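Local coordinates for protein enoyl-CoA hydratase subunit II (Geobacillus kaustophilus, PDB 2EJ5) that probably catalyses the reversible hydration of enoyl-CoA thioesters, perhaps in the breakdown of phenylacetic acid, as a member of the enoyl-CoA hydratase/isomerase family, at residues L16-P21 with V51-A56; D22-F27 with G57-A62. All blocks are in the same frame, centred on the assembly; numbering follows the deposited sequence.

Contact 1 and contact 2 follow one another along the same two chain runs: 16-21 leads straight into 22-27, and 51-56 into 57-62, so their segments alternate. Their centres lie about 9 Å apart. Contact 1 pairs strands 13-18 and 50-55 inside the six-stranded sheet of the crotonase fold; contact 2 joins the loops that leave the C-terminal ends of these strands, toward helices 29-44 and 75-92. Asn25 couples them, its ND2 reaching Ala56 O and its OD1 receiving Arg20 N. The sheet pairing is thus continued into the loops, which in crotonases lie beside the acyl-CoA site.

Contact 1: L16-P21 with V51-A56; sequences LTLNRP and VVITGA
Leu16 and Leu18 reach across to Val52, Thr54 and Ala56 in a parallel ladder that joins strands 13-18 and 50-55, the two strands of a beta-alpha-beta unit linked by helix 29-44 as the crossover. Four backbone hydrogen bonds use the N-H and the C=O of both leucines. Leu16 N donates to Val52 O at 2.6 Å. Thr54 N returns a longer bond to Leu16 O, 3.1 Å, and the same oxygen also receives the CA-H of Ile53. Leu18 N then meets Thr54 O at 2.8 Å, and Ala56 N closes the series on Leu18 O at 2.9 Å. The residues between them serve the outer neighbours: the backbone of Thr17 bonds to Arg6 on strand 5-10, that of Ile53 to Val98 on strand 97-101.

On one face of the sheet Thr17 and Thr54 lie side by side, OG1 of Thr17 against the CG2 methyl of Thr54 at 3.6 Å. With OG1 anti to its own nitrogen (chi1 -165°), Thr54 directs the hydroxyl to Ala100 O on the next strand. On the other face Leu18 CG packs over Ile53 CG2 at 4.2 Å, and Leu16 and Leu18 continue onto Ala38, Leu39 and Met31 of helix 29-44. Past the strand ends Asn19 OD1 touches Ala56 CB at 3.4 Å, while a water donates to Ala56 O and, weakly, to Pro21 O. Main-chain bonds therefore hold the register, side-chain contacts lie on both faces of the ladder, Thr17 with Thr54 on one and Leu18 with Ile53 on the other, and past the last backbone bond Ala56 O is satisfied by the water and by Asn25 ND2.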
loop_
_atom_site.group_PDB
_atom_site.type_symbol
_atom_site.label_atom_id
_atom_site.label_comp_id
_atom_site.label_asym_id
_atom_site.label_seq_id
_atom_site.Cartn_x
_atom_site.Cartn_y
_atom_site.Cartn_z
ATOM N N LEU A 16 -19.666 18.614 12.015
ATOM C CA LEU A 16 -19.937 17.643 13.074
ATOM C C LEU A 16 -18.860 17.835 14.124
ATOM O O LEU A 16 -17.679 17.468 13.957
ATOM C CB LEU A 16 -20.023 16.214 12.473
ATOM C CG LEU A 16 -20.723 15.117 13.309
ATOM C CD1 LEU A 16 -20.943 13.821 12.527
ATOM C CD2 LEU A 16 -20.019 14.860 14.643
ATOM N N THR A 17 -19.221 18.505 15.218
ATOM C CA THR A 17 -18.234 18.798 16.229
ATOM C C THR A 17 -18.430 17.836 17.417
ATOM O O THR A 17 -19.511 17.794 18.031
ATOM C CB THR A 17 -18.320 20.267 16.664
ATOM O OG1 THR A 17 -18.020 21.110 15.539
ATOM C CG2 THR A 17 -17.377 20.565 17.771
ATOM N N LEU A 18 -17.392 17.058 17.720
ATOM C CA LEU A 18 -17.391 16.196 18.900
ATOM C C LEU A 18 -17.298 17.074 20.142
ATOM O O LEU A 18 -16.395 17.903 20.235
ATOM C CB LEU A 18 -16.185 15.254 18.872
ATOM C CG LEU A 18 -15.968 14.466 17.567
ATOM C CD1 LEU A 18 -14.768 13.518 17.734
ATOM C CD2 LEU A 18 -17.246 13.705 17.132
ATOM N N ASN A 19 -18.194 16.870 21.113
ATOM C CA ASN A 19 -18.457 17.918 22.117
ATOM C C ASN A 19 -18.526 17.441 23.592
ATOM O O ASN A 19 -19.552 17.558 24.249
ATOM C CB ASN A 19 -19.726 18.673 21.692
ATOM C CG ASN A 19 -19.823 20.080 22.271
ATOM O OD1 ASN A 19 -18.843 20.634 22.755
ATOM N ND2 ASN A 19 -21.023 20.675 22.182
ATOM N N ARG A 20 -17.417 16.891 24.094
ATOM C CA ARG A 20 -17.235 16.583 25.513
ATOM C C ARG A 20 -15.872 17.141 25.845
ATOM O O ARG A 20 -14.964 16.415 26.222
ATOM C CB ARG A 20 -17.332 15.071 25.801
ATOM C CG ARG A 20 -18.751 14.515 25.590
ATOM C CD ARG A 20 -18.885 13.025 25.925
ATOM N NE ARG A 20 -18.800 12.731 27.361
ATOM C CZ ARG A 20 -17.798 12.076 27.938
ATOM N NH1 ARG A 20 -16.781 11.631 27.202
ATOM N NH2 ARG A 20 -17.796 11.866 29.261
ATOM N N PRO A 21 -15.722 18.460 25.690
ATOM C CA PRO A 21 -14.406 19.060 25.819
ATOM C C PRO A 21 -13.719 18.769 27.152
ATOM O O PRO A 21 -12.507 18.622 27.173
ATOM C CB PRO A 21 -14.664 20.571 25.594
ATOM C CG PRO A 21 -16.120 20.757 25.849
ATOM C CD PRO A 21 -16.760 19.465 25.397
ATOM N N VAL A 51 -18.668 17.013 4.712
ATOM C CA VAL A 51 -18.790 16.884 6.156
ATOM C C VAL A 51 -17.476 17.203 6.796
ATOM O O VAL A 51 -16.424 16.779 6.319
ATOM C CB VAL A 51 -19.261 15.448 6.608
ATOM C CG1 VAL A 51 -19.328 15.354 8.140
ATOM C CG2 VAL A 51 -20.625 15.138 6.021
ATOM N N VAL A 52 -17.518 17.952 7.891
ATOM C CA VAL A 52 -16.310 18.182 8.663
ATOM C C VAL A 52 -16.504 17.617 10.049
ATOM O O VAL A 52 -17.458 17.956 10.729
ATOM C CB VAL A 52 -15.934 19.701 8.755
ATOM C CG1 VAL A 52 -14.650 19.924 9.627
ATOM C CG2 VAL A 52 -15.746 20.281 7.372
ATOM N N ILE A 53 -15.574 16.786 10.489
ATOM C CA ILE A 53 -15.549 16.333 11.897
ATOM C C ILE A 53 -14.361 16.992 12.593
ATOM O O ILE A 53 -13.221 16.935 12.110
ATOM C CB ILE A 53 -15.411 14.782 11.961
ATOM C CG1 ILE A 53 -16.529 14.144 11.133
ATOM C CG2 ILE A 53 -15.270 14.302 13.419
ATOM C CD1 ILE A 53 -16.598 12.584 11.123
ATOM N N THR A 54 -14.628 17.641 13.729
ATOM C CA THR A 54 -13.600 18.316 14.497
ATOM C C THR A 54 -13.957 18.206 15.974
ATOM O O THR A 54 -15.072 17.811 16.305
ATOM C CB THR A 54 -13.464 19.800 14.063
ATOM O OG1 THR A 54 -12.247 20.326 14.572
ATOM C CG2 THR A 54 -14.614 20.644 14.559
ATOM N N GLY A 55 -12.999 18.484 16.844
ATOM C CA GLY A 55 -13.209 18.427 18.290
ATOM C C GLY A 55 -13.400 19.817 18.917
ATOM O O GLY A 55 -12.729 20.758 18.541
ATOM N N ALA A 56 -14.322 19.939 19.871
ATOM C CA ALA A 56 -14.416 21.167 20.654
ATOM C C ALA A 56 -13.252 21.195 21.641
ATOM O O ALA A 56 -12.821 20.153 22.146
ATOM C CB ALA A 56 -15.739 21.236 21.395
HETATM O O HOH W 1 -11.165 18.933 24.152
#

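Contact 2: D22-F27 with G57-A62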
loop_
_atom_site.group_PDB
_atom_site.type_symbol
_atom_site.label_atom_id
_atom_site.label_comp_id
_atom_site.label_asym_id
_atom_site.label_seq_id
_atom_site.Cartn_x
_atom_site.Cartn_y
_atom_site.Cartn_z
ATOM N N ASP A 22 -14.456 18.673 28.261
ATOM C CA ASP A 22 -13.787 18.385 29.550
ATOM C C ASP A 22 -13.124 16.995 29.595
ATOM O O ASP A 22 -12.172 16.761 30.358
ATOM C CB ASP A 22 -14.742 18.542 30.739
ATOM C CG ASP A 22 -15.581 19.815 30.671
ATOM O OD1 ASP A 22 -15.174 20.781 29.988
ATOM O OD2 ASP A 22 -16.660 19.835 31.311
ATOM N N GLN A 23 -13.627 16.073 28.783
ATOM C CA GLN A 23 -13.045 14.734 28.713
ATOM C C GLN A 23 -12.323 14.511 27.367
ATOM O O GLN A 23 -12.180 13.370 26.921
ATOM C CB GLN A 23 -14.140 13.693 28.922
ATOM C CG GLN A 23 -14.979 13.877 30.228
ATOM C CD GLN A 23 -16.105 14.893 30.089
ATOM O OE1 GLN A 23 -16.684 15.080 29.008
ATOM N NE2 GLN A 23 -16.434 15.554 31.194
ATOM N N LEU A 24 -11.883 15.612 26.740
ATOM C CA LEU A 24 -11.121 15.598 25.482
ATOM C C LEU A 24 -11.893 14.880 24.370
ATOM O O LEU A 24 -11.311 14.132 23.551
ATOM C CB LEU A 24 -9.718 14.993 25.694
ATOM C CG LEU A 24 -8.766 15.596 26.740
ATOM C CD1 LEU A 24 -7.552 14.702 26.998
ATOM C CD2 LEU A 24 -8.322 16.998 26.368
ATOM N N ASN A 25 -13.210 15.101 24.379
ATOM C CA ASN A 25 -14.164 14.552 23.417
ATOM C C ASN A 25 -14.131 12.997 23.349
ATOM O O ASN A 25 -14.392 12.392 22.312
ATOM C CB ASN A 25 -14.002 15.252 22.043
ATOM C CG ASN A 25 -13.964 16.783 22.180
ATOM O OD1 ASN A 25 -14.817 17.360 22.861
ATOM N ND2 ASN A 25 -12.959 17.432 21.588
ATOM N N ALA A 26 -13.829 12.370 24.480
ATOM C CA ALA A 26 -13.784 10.914 24.536
ATOM C C ALA A 26 -15.171 10.335 24.292
ATOM O O ALA A 26 -16.205 10.944 24.655
ATOM C CB ALA A 26 -13.174 10.432 25.823
ATOM N N PHE A 27 -15.204 9.206 23.587
ATOM C CA PHE A 27 -16.456 8.590 23.194
ATOM C C PHE A 27 -17.200 7.975 24.381
ATOM O O PHE A 27 -16.590 7.338 25.246
ATOM C CB PHE A 27 -16.214 7.464 22.202
ATOM C CG PHE A 27 -15.836 7.930 20.829
ATOM C CD1 PHE A 27 -16.777 8.532 20.001
ATOM C CD2 PHE A 27 -14.549 7.716 20.350
ATOM C CE1 PHE A 27 -16.421 8.957 18.703
ATOM C CE2 PHE A 27 -14.198 8.132 19.058
ATOM C CZ PHE A 27 -15.144 8.736 18.247
ATOM N N GLY A 57 -12.746 22.388 21.919
ATOM C CA GLY A 57 -11.697 22.547 22.918
ATOM C C GLY A 57 -10.320 22.327 22.348
ATOM O O GLY A 57 -10.097 22.537 21.157
ATOM N N ARG A 58 -9.397 21.910 23.225
ATOM C CA ARG A 58 -8.002 21.698 22.890
ATOM C C ARG A 58 -7.723 20.423 22.076
ATOM O O ARG A 58 -6.764 20.397 21.314
ATOM C CB ARG A 58 -7.136 21.628 24.151
ATOM C CG ARG A 58 -7.192 22.856 25.008
ATOM C CD ARG A 58 -5.929 23.051 25.807
ATOM N NE ARG A 58 -5.935 24.367 26.460
ATOM C CZ ARG A 58 -6.564 24.645 27.606
ATOM N NH1 ARG A 58 -7.241 23.698 28.253
ATOM N NH2 ARG A 58 -6.515 25.873 28.113
ATOM N N ALA A 59 -8.509 19.368 22.277
ATOM C CA ALA A 59 -8.216 18.079 21.632
ATOM C C ALA A 59 -9.178 17.766 20.487
ATOM O O ALA A 59 -10.279 18.337 20.442
ATOM C CB ALA A 59 -8.232 16.955 22.672
ATOM N N PHE A 60 -8.771 16.860 19.573
ATOM C CA PHE A 60 -9.701 16.325 18.576
ATOM C C PHE A 60 -10.609 15.264 19.272
ATOM O O PHE A 60 -11.835 15.437 19.373
ATOM C CB PHE A 60 -8.924 15.777 17.349
ATOM C CG PHE A 60 -9.776 15.035 16.335
ATOM C CD1 PHE A 60 -10.544 15.732 15.387
ATOM C CD2 PHE A 60 -9.798 13.628 16.314
ATOM C CE1 PHE A 60 -11.327 15.058 14.441
ATOM C CE2 PHE A 60 -10.564 12.940 15.369
ATOM C CZ PHE A 60 -11.333 13.660 14.399
ATOM N N CYS A 61 -9.989 14.199 19.768
ATOM C CA CYS A 61 -10.696 13.066 20.414
ATOM C C CYS A 61 -9.698 12.125 21.084
ATOM O O CYS A 61 -8.820 11.531 20.407
ATOM C CB CYS A 61 -11.555 12.315 19.403
ATOM S SG CYS A 61 -12.511 10.889 20.088
ATOM N N ALA A 62 -9.806 11.985 22.410
ATOM C CA ALA A 62 -8.880 11.136 23.142
ATOM C C ALA A 62 -9.261 9.634 23.099
ATOM O O ALA A 62 -8.609 8.819 23.752
ATOM C CB ALA A 62 -8.706 11.627 24.582
#
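The ring of Phe27 takes the sulfur of Cys61 obliquely, SG lying 4.0 Å from the ring centroid and 34° off its normal, with Phe27 CE2 the nearest ring atom. This sulfur-aromatic contact joins the two loops that follow the first and second strands of the beta-alpha-beta unit of the crotonase fold. Around it the ring packs on Met86 of helix 75-92 and on Ala108 and Leu112 of helix 108-115, and it meets Tyr83 edge-to-face. Cys61 carries SG anti to its backbone nitrogen (chi1 -179°), which brings the sulfur obliquely up to the CE2 side of the ring and within 3.3 Å of Asn25 O.

The second flat group, the amide of Asn25, is held from several sides. Its ND2, which has Ala56 O as a further partner, donates to Phe60 O at 3.2 Å, ND2 standing above the plane of the Phe60 carbonyl, 58° out of it, and so not on a lone pair. Its OD1 accepts Arg20 N, so the amide cannot turn over without exchanging donor for acceptor.

Leu24 and Asn25 both have positive phi, and this turn brings the Leu24 side chain over two small residues of the other loop: CD2 rests on Ala59 CB at 3.7 Å, and CB faces Ala62 CB at the same distance. The main chains are also joined directly. Leu24 O is approached by Cys61 CA and accepts the Ala62 N hydrogen bond at 2.9 Å.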